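Uricase (Bacillus fastidiosus, PDB 4R8X) probably catalyses the oxidation of urate to 5-hydroxyisourate, the first step in converting urate to (S)-allantoin. Local coordinates at residues K9-F15 / F41-V47. Numbering follows the deposited sequence.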
loop_
_atom_site.group_PDB
_atom_site.type_symbol
_atom_site.label_atom_id
_atom_site.label_comp_id
_atom_site.label_asym_id
_atom_site.label_seq_id
_atom_site.Cartn_x
_atom_site.Cartn_y
_atom_site.Cartn_z
ATOM N N LYS D 9 -22.523 3.743 0.668
ATOM C CA LYS D 9 -21.385 4.282 1.403
ATOM C C LYS D 9 -20.428 3.152 1.699
ATOM O O LYS D 9 -20.828 2.116 2.216
ATOM C CB LYS D 9 -21.856 4.915 2.714
ATOM C CG LYS D 9 -20.852 5.859 3.355
ATOM C CD LYS D 9 -20.763 7.161 2.591
ATOM C CE LYS D 9 -20.601 8.346 3.503
ATOM N NZ LYS D 9 -20.642 9.591 2.695
ATOM N N GLY D 10 -19.155 3.375 1.391
ATOM C CA GLY D 10 -18.104 2.423 1.716
ATOM C C GLY D 10 -17.196 2.960 2.799
ATOM O O GLY D 10 -17.287 4.137 3.139
ATOM N N ASP D 11 -16.320 2.101 3.326
ATOM C CA ASP D 11 -15.424 2.453 4.438
ATOM C C ASP D 11 -16.187 3.065 5.604
ATOM O O ASP D 11 -15.729 4.034 6.246
ATOM C CB ASP D 11 -14.287 3.386 4.012
ATOM C CG ASP D 11 -13.146 2.657 3.322
ATOM O OD1 ASP D 11 -13.189 1.409 3.220
ATOM O OD2 ASP D 11 -12.206 3.353 2.889
ATOM N N VAL D 12 -17.346 2.488 5.876
ATOM C CA VAL D 12 -18.085 2.853 7.078
ATOM C C VAL D 12 -17.496 2.085 8.256
ATOM O O VAL D 12 -17.924 0.977 8.596
ATOM C CB VAL D 12 -19.598 2.562 6.956
ATOM C CG1 VAL D 12 -20.321 2.976 8.251
ATOM C CG2 VAL D 12 -20.176 3.280 5.753
ATOM N N TYR D 13 -16.472 2.670 8.859
ATOM C CA TYR D 13 -15.863 2.054 10.025
ATOM C C TYR D 13 -16.818 2.184 11.189
ATOM O O TYR D 13 -17.357 3.263 11.467
ATOM C CB TYR D 13 -14.504 2.675 10.366
ATOM C CG TYR D 13 -13.419 2.328 9.367
ATOM C CD1 TYR D 13 -12.720 1.133 9.460
ATOM C CD2 TYR D 13 -13.106 3.187 8.322
ATOM C CE1 TYR D 13 -11.715 0.806 8.545
ATOM C CE2 TYR D 13 -12.125 2.861 7.395
ATOM C CZ TYR D 13 -11.431 1.673 7.518
ATOM O OH TYR D 13 -10.440 1.349 6.619
ATOM N N VAL D 14 -17.070 1.063 11.841
ATOM C CA VAL D 14 -17.965 1.071 12.974
ATOM C C VAL D 14 -17.408 0.152 14.059
ATOM O O VAL D 14 -17.152 -1.024 13.821
ATOM C CB VAL D 14 -19.422 0.756 12.553
ATOM C CG1 VAL D 14 -19.511 -0.524 11.768
ATOM C CG2 VAL D 14 -20.310 0.712 13.758
ATOM N N PHE D 15 -17.156 0.733 15.228
ATOM C CA PHE D 15 -16.488 0.034 16.323
ATOM C C PHE D 15 -17.389 0.042 17.550
ATOM O O PHE D 15 -17.491 1.051 18.266
ATOM C CB PHE D 15 -15.134 0.683 16.644
ATOM C CG PHE D 15 -14.276 0.954 15.432
ATOM C CD1 PHE D 15 -14.092 -0.015 14.454
ATOM C CD2 PHE D 15 -13.659 2.186 15.271
ATOM C CE1 PHE D 15 -13.306 0.240 13.340
ATOM C CE2 PHE D 15 -12.866 2.441 14.163
ATOM C CZ PHE D 15 -12.675 1.468 13.206
ATOM N N PHE D 41 -16.152 -5.001 18.909
ATOM C CA PHE D 41 -16.892 -5.609 17.815
ATOM C C PHE D 41 -16.846 -4.570 16.707
ATOM O O PHE D 41 -17.734 -3.714 16.600
ATOM C CB PHE D 41 -18.330 -5.871 18.288
ATOM C CG PHE D 41 -19.204 -6.601 17.301
ATOM C CD1 PHE D 41 -19.056 -7.960 17.096
ATOM C CD2 PHE D 41 -20.207 -5.930 16.618
ATOM C CE1 PHE D 41 -19.895 -8.643 16.208
ATOM C CE2 PHE D 41 -21.038 -6.596 15.730
ATOM C CZ PHE D 41 -20.877 -7.954 15.517
ATOM N N GLY D 42 -15.780 -4.626 15.906
ATOM C CA GLY D 42 -15.513 -3.586 14.929
ATOM C C GLY D 42 -15.365 -4.096 13.514
ATOM O O GLY D 42 -14.926 -5.224 13.287
ATOM N N MET D 43 -15.698 -3.250 12.553
ATOM C CA MET D 43 -15.645 -3.650 11.153
ATOM C C MET D 43 -15.581 -2.439 10.240
ATOM O O MET D 43 -15.888 -1.313 10.648
ATOM C CB MET D 43 -16.892 -4.464 10.793
ATOM C CG MET D 43 -18.149 -3.598 10.734
ATOM S SD MET D 43 -19.696 -4.476 10.928
ATOM C CE MET D 43 -19.590 -4.862 12.675
ATOM N N ASN D 44 -15.195 -2.699 8.997
ATOM C CA ASN D 44 -15.315 -1.770 7.904
ATOM C C ASN D 44 -16.508 -2.260 7.085
ATOM O O ASN D 44 -16.411 -3.288 6.414
ATOM C CB ASN D 44 -14.030 -1.799 7.067
ATOM C CG ASN D 44 -14.085 -0.871 5.874
ATOM O OD1 ASN D 44 -15.160 -0.471 5.434
ATOM N ND2 ASN D 44 -12.913 -0.525 5.334
ATOM N N ALA D 45 -17.617 -1.519 7.148
ATOM C CA ALA D 45 -18.842 -1.896 6.453
ATOM C C ALA D 45 -19.048 -1.118 5.158
ATOM O O ALA D 45 -18.620 0.031 5.027
ATOM C CB ALA D 45 -20.054 -1.727 7.370
ATOM N N LYS D 46 -19.730 -1.753 4.208
ATOM C CA LYS D 46 -20.047 -1.153 2.922
ATOM C C LYS D 46 -21.493 -1.480 2.609
ATOM O O LYS D 46 -21.876 -2.655 2.546
ATOM C CB LYS D 46 -19.134 -1.719 1.832
ATOM C CG LYS D 46 -19.314 -1.079 0.469
ATOM C CD LYS D 46 -18.362 -1.695 -0.549
ATOM C CE LYS D 46 -18.469 -1.005 -1.898
ATOM N NZ LYS D 46 -17.234 -1.252 -2.702
ATOM N N VAL D 47 -22.298 -0.440 2.429
ATOM C CA VAL D 47 -23.726 -0.622 2.176
ATOM C C VAL D 47 -24.092 -0.158 0.783
ATOM O O VAL D 47 -23.627 0.887 0.332
ATOM C CB VAL D 47 -24.607 0.123 3.219
ATOM C CG1 VAL D 47 -24.272 1.617 3.288
ATOM C CG2 VAL D 47 -26.094 -0.098 2.931
HETATM O O HOH W 1 -15.749 -0.631 2.605
#
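Lys9 to Phe15 and Phe41 to Val47 pair as antiparallel strands of the large uricase sheet, interrupted by a beta bulge at Gly10 and Asp11. Three hydrogen-bonded pairs, Lys9 with Val47, Val12 with Ala45 and Val14 with Met43, each exchange two backbone bonds. The geometry varies: Val14 N runs almost straight into Met43 O (2.9 Å), whereas Ala45 N, also 2.9 Å from its acceptor Val12 O, sits well above that carbonyl's plane.

The bulge shifts the register by one residue, and the Asn44 side chain and a water meet Asp11 there. With CG anti to the backbone N (chi1 179°), the Asn44 amide extends toward Asp11 and uses both ends there. ND2 donates to Asp11 OD1 at 2.9 Å, in the plane of the amide but from above the carboxylate plane, the two planes standing 61° apart. Asn44 OD1 accepts from the water, which in turn accepts from Asp11 N; the water thus satisfies that backbone donor and links it to the amide. Asparagine suits the place because its short side chain carries both a donor, ND2, and an acceptor, OD1. Asn44 CG also lies over one face of the Tyr13 ring, 3.9 Å above the plane and offset toward the rim.

On the other face of the sheet, Val12, Val14, Met43, Ala45 and Val47 supply apolar surface; Val12, Val14 and Val47 touch helix 69-82, and Met43 reaches helix 88-102. Val14 and Met43 lie side by side, Val14 CG1 3.5 Å from Met43 CG. Both ends of the strand 9-15 continue the sheet into neighbouring subunits. Gly42, lacking a side chain, lets the Phe15 ring lie close, its edge atom CD1 3.9 Å from Gly42 CA.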